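Local coordinates for protein dihydroxyacetone kinase (Citrobacter freundii, PDB 1UN8) that phosphorylates dihydroxyacetone with ATP in the presence of magnesium or calcium ions, and carries a phospholipid inside its C-terminal helical barrel, at residues 475-481 with 533-539. Numbering follows the deposited sequence.
Sequences RTMIDAL and DPGAQRL
A first torsion of 171° sets CG of Asp533 opposite its own backbone nitrogen and lays the carboxylate along the backbone of Arg475 and Thr476, while the side chain of Arg475, bent at its third torsion (62°), brings the guanidinium back so that one face lies over CB of Asp533. OD2 of Asp533 approaches CA of Thr476 to 3.2 Å. The same oxygen accepts the N-H of Ala536 at 3.1 Å, a fairly straight bond (160°) that arrives from above the carboxylate plane. Asp533 thus exemplifies N-capping, in which a side-chain acceptor takes up an N-H of the first helical turn that lacks a backbone carbonyl partner; here one carboxylate both closes the start of helix 534-547 and packs against the backbone of segment 475-481. What fixes the guanidinium is mainly the bond from its NE to the carbonyl oxygen of Thr509 in helix 495-511. Two helix starts meet here in the eight-helix barrel of the ATP-binding domain, and Thr476, Met477, Asp533, Pro534 and Gly535 all belong to the nucleotide site. In segment 475-481, Thr476 and Asp479 form a capping box at the entry to helix 478-490, although the bond from Thr476 N to OD2 of Asp479 is weak and its geometry doubtful. Gly535, lacking a side chain, lets the backbone at Met477 lie close: CB of Met477 is 3.5 Å from the glycine carbonyl carbon, and the CA atoms of Met477 and Ala536 are 3.7 Å apart. Beyond the caps the contact becomes apolar. CB of Ala480 sits 4.0 Å from CB of Ala536, and the side chain of Leu539 is crossed at roughly a right angle by those of both Met477 and Leu481. CE of Met477 reaches CD1 of Leu539 at 3.4 Å, and the methionine side chain also lies near the phospholipid bound within the barrel.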
ATOM      1  N   ARG A 475     -14.891 -36.570 -14.681  1.00 52.22           N
ATOM      2  CA  ARG A 475     -15.138 -36.464 -16.113  1.00 53.46           C
ATOM      3  C   ARG A 475     -13.958 -36.129 -17.023  1.00 53.20           C
ATOM      4  O   ARG A 475     -14.080 -35.308 -17.935  1.00 53.76           O
ATOM      5  CB  ARG A 475     -16.282 -35.470 -16.373  1.00 53.54           C
ATOM      6  CG  ARG A 475     -17.550 -35.778 -15.571  1.00 55.26           C
ATOM      7  CD  ARG A 475     -18.775 -35.025 -16.097  1.00 55.58           C
ATOM      8  NE  ARG A 475     -19.093 -35.394 -17.475  1.00 56.61           N
ATOM      9  CZ  ARG A 475     -18.685 -34.724 -18.550  1.00 56.24           C
ATOM     10  NH1 ARG A 475     -17.948 -33.634 -18.411  1.00 57.65           N
ATOM     11  NH2 ARG A 475     -18.991 -35.156 -19.770  1.00 55.22           N
ATOM     12  N   THR A 476     -12.822 -36.776 -16.788  1.00 52.59           N
ATOM     13  CA  THR A 476     -11.652 -36.569 -17.641  1.00 51.33           C
ATOM     14  C   THR A 476     -11.183 -37.943 -18.092  1.00 50.84           C
ATOM     15  O   THR A 476     -11.691 -38.962 -17.615  1.00 51.15           O
ATOM     16  CB  THR A 476     -10.493 -35.889 -16.892  1.00 50.61           C
ATOM     17  OG1 THR A 476      -9.825 -36.851 -16.063  1.00 48.71           O
ATOM     18  CG2 THR A 476     -11.018 -34.747 -16.034  1.00 46.25           C
ATOM     19  N   MET A 477     -10.208 -37.978 -18.990  1.00 50.39           N
ATOM     20  CA  MET A 477      -9.695 -39.250 -19.483  1.00 49.75           C
ATOM     21  C   MET A 477      -9.375 -40.227 -18.342  1.00 49.01           C
ATOM     22  O   MET A 477      -9.380 -41.442 -18.533  1.00 48.20           O
ATOM     23  CB  MET A 477      -8.456 -39.008 -20.329  1.00 49.00           C
ATOM     24  CG  MET A 477      -7.297 -38.438 -19.571  1.00 49.77           C
ATOM     25  SD  MET A 477      -5.987 -38.066 -20.732  1.00 52.49           S
ATOM     26  CE  MET A 477      -5.227 -39.671 -20.885  1.00 52.57           C
ATOM     27  N   ILE A 478      -9.113 -39.694 -17.155  1.00 48.16           N
ATOM     28  CA  ILE A 478      -8.803 -40.525 -16.002  1.00 48.40           C
ATOM     29  C   ILE A 478      -9.896 -41.565 -15.773  1.00 48.98           C
ATOM     30  O   ILE A 478      -9.607 -42.719 -15.439  1.00 49.06           O
ATOM     31  CB  ILE A 478      -8.667 -39.667 -14.718  1.00 49.98           C
ATOM     32  CG1 ILE A 478      -7.583 -38.599 -14.909  1.00 50.85           C
ATOM     33  CG2 ILE A 478      -8.341 -40.554 -13.523  1.00 49.32           C
ATOM     34  CD1 ILE A 478      -6.211 -39.150 -15.184  1.00 50.12           C
ATOM     35  N   ASP A 479     -11.150 -41.158 -15.960  1.00 48.42           N
ATOM     36  CA  ASP A 479     -12.283 -42.057 -15.751  1.00 48.73           C
ATOM     37  C   ASP A 479     -12.258 -43.339 -16.574  1.00 48.51           C
ATOM     38  O   ASP A 479     -12.908 -44.322 -16.221  1.00 49.63           O
ATOM     39  CB  ASP A 479     -13.591 -41.319 -16.004  1.00 49.09           C
ATOM     40  CG  ASP A 479     -13.676 -40.037 -15.227  1.00 50.32           C
ATOM     41  OD1 ASP A 479     -13.711 -40.110 -13.983  1.00 53.28           O
ATOM     42  OD2 ASP A 479     -13.720 -38.955 -15.841  1.00 50.71           O
ATOM     43  N   ALA A 480     -11.508 -43.328 -17.668  1.00 46.78           N
ATOM     44  CA  ALA A 480     -11.402 -44.503 -18.510  1.00 46.67           C
ATOM     45  C   ALA A 480     -10.008 -45.118 -18.352  1.00 46.64           C
ATOM     46  O   ALA A 480      -9.853 -46.339 -18.380  1.00 47.06           O
ATOM     47  CB  ALA A 480     -11.659 -44.124 -19.982  1.00 44.49           C
ATOM     48  N   LEU A 481      -9.002 -44.266 -18.167  1.00 46.59           N
ATOM     49  CA  LEU A 481      -7.619 -44.722 -18.038  1.00 46.51           C
ATOM     50  C   LEU A 481      -7.371 -45.577 -16.805  1.00 46.92           C
ATOM     51  O   LEU A 481      -6.840 -46.679 -16.905  1.00 47.34           O
ATOM     52  CB  LEU A 481      -6.660 -43.528 -18.009  1.00 44.33           C
ATOM     53  CG  LEU A 481      -5.347 -43.612 -18.798  1.00 42.32           C
ATOM     54  CD1 LEU A 481      -4.280 -42.883 -18.013  1.00 41.54           C
ATOM     55  CD2 LEU A 481      -4.929 -45.040 -19.045  1.00 41.21           C
ATOM     56  N   ASP A 533     -17.176 -37.379 -22.239  1.00 58.50           N
ATOM     57  CA  ASP A 533     -15.952 -36.593 -22.194  1.00 56.27           C
ATOM     58  C   ASP A 533     -15.019 -37.090 -23.296  1.00 54.50           C
ATOM     59  O   ASP A 533     -14.808 -38.292 -23.447  1.00 54.77           O
ATOM     60  CB  ASP A 533     -15.268 -36.748 -20.843  1.00 56.56           C
ATOM     61  CG  ASP A 533     -13.893 -36.118 -20.823  1.00 57.96           C
ATOM     62  OD1 ASP A 533     -13.806 -34.890 -21.038  1.00 57.47           O
ATOM     63  OD2 ASP A 533     -12.903 -36.850 -20.604  1.00 58.27           O
ATOM     64  N   PRO A 534     -14.452 -36.172 -24.090  1.00 53.19           N
ATOM     65  CA  PRO A 534     -13.542 -36.550 -25.180  1.00 51.15           C
ATOM     66  C   PRO A 534     -12.333 -37.353 -24.688  1.00 49.80           C
ATOM     67  O   PRO A 534     -11.953 -38.363 -25.294  1.00 48.36           O
ATOM     68  CB  PRO A 534     -13.133 -35.203 -25.765  1.00 50.99           C
ATOM     69  CG  PRO A 534     -14.315 -34.340 -25.469  1.00 51.73           C
ATOM     70  CD  PRO A 534     -14.642 -34.715 -24.053  1.00 51.37           C
ATOM     71  N   GLY A 535     -11.741 -36.902 -23.587  1.00 46.77           N
ATOM     72  CA  GLY A 535     -10.596 -37.596 -23.041  1.00 46.98           C
ATOM     73  C   GLY A 535     -10.876 -39.067 -22.817  1.00 47.35           C
ATOM     74  O   GLY A 535     -10.175 -39.927 -23.342  1.00 47.95           O
ATOM     75  N   ALA A 536     -11.913 -39.356 -22.040  1.00 46.68           N
ATOM     76  CA  ALA A 536     -12.296 -40.720 -21.733  1.00 44.84           C
ATOM     77  C   ALA A 536     -12.564 -41.536 -22.993  1.00 44.66           C
ATOM     78  O   ALA A 536     -12.030 -42.640 -23.162  1.00 43.41           O
ATOM     79  CB  ALA A 536     -13.528 -40.710 -20.833  1.00 45.32           C
ATOM     80  N   GLN A 537     -13.398 -40.995 -23.873  1.00 44.46           N
ATOM     81  CA  GLN A 537     -13.737 -41.680 -25.119  1.00 44.84           C
ATOM     82  C   GLN A 537     -12.466 -42.007 -25.912  1.00 45.11           C
ATOM     83  O   GLN A 537     -12.279 -43.135 -26.370  1.00 45.05           O
ATOM     84  CB  GLN A 537     -14.692 -40.809 -25.954  1.00 43.23           C
ATOM     85  CG  GLN A 537     -14.617 -41.012 -27.470  1.00 42.70           C
ATOM     86  CD  GLN A 537     -15.363 -42.228 -27.955  1.00 43.39           C
ATOM     87  OE1 GLN A 537     -15.682 -43.141 -27.188  1.00 46.39           O
ATOM     88  NE2 GLN A 537     -15.635 -42.258 -29.243  1.00 43.30           N
ATOM     89  N   ARG A 538     -11.591 -41.019 -26.068  1.00 45.87           N
ATOM     90  CA  ARG A 538     -10.346 -41.222 -26.808  1.00 47.25           C
ATOM     91  C   ARG A 538      -9.571 -42.390 -26.212  1.00 47.83           C
ATOM     92  O   ARG A 538      -9.015 -43.234 -26.919  1.00 48.24           O
ATOM     93  CB  ARG A 538      -9.500 -39.970 -26.763  1.00 46.16           C
ATOM     94  N   LEU A 539      -9.556 -42.427 -24.895  1.00 47.24           N
ATOM     95  CA  LEU A 539      -8.861 -43.457 -24.171  1.00 47.21           C
ATOM     96  C   LEU A 539      -9.491 -44.814 -24.409  1.00 48.20           C
ATOM     97  O   LEU A 539      -8.804 -45.798 -24.672  1.00 47.83           O
ATOM     98  CB  LEU A 539      -8.917 -43.110 -22.712  1.00 49.84           C
ATOM     99  CG  LEU A 539      -7.659 -43.488 -21.983  1.00 52.90           C
ATOM    100  CD1 LEU A 539      -7.300 -42.352 -21.037  1.00 52.87           C
ATOM    101  CD2 LEU A 539      -7.870 -44.831 -21.285  1.00 52.04           C
TER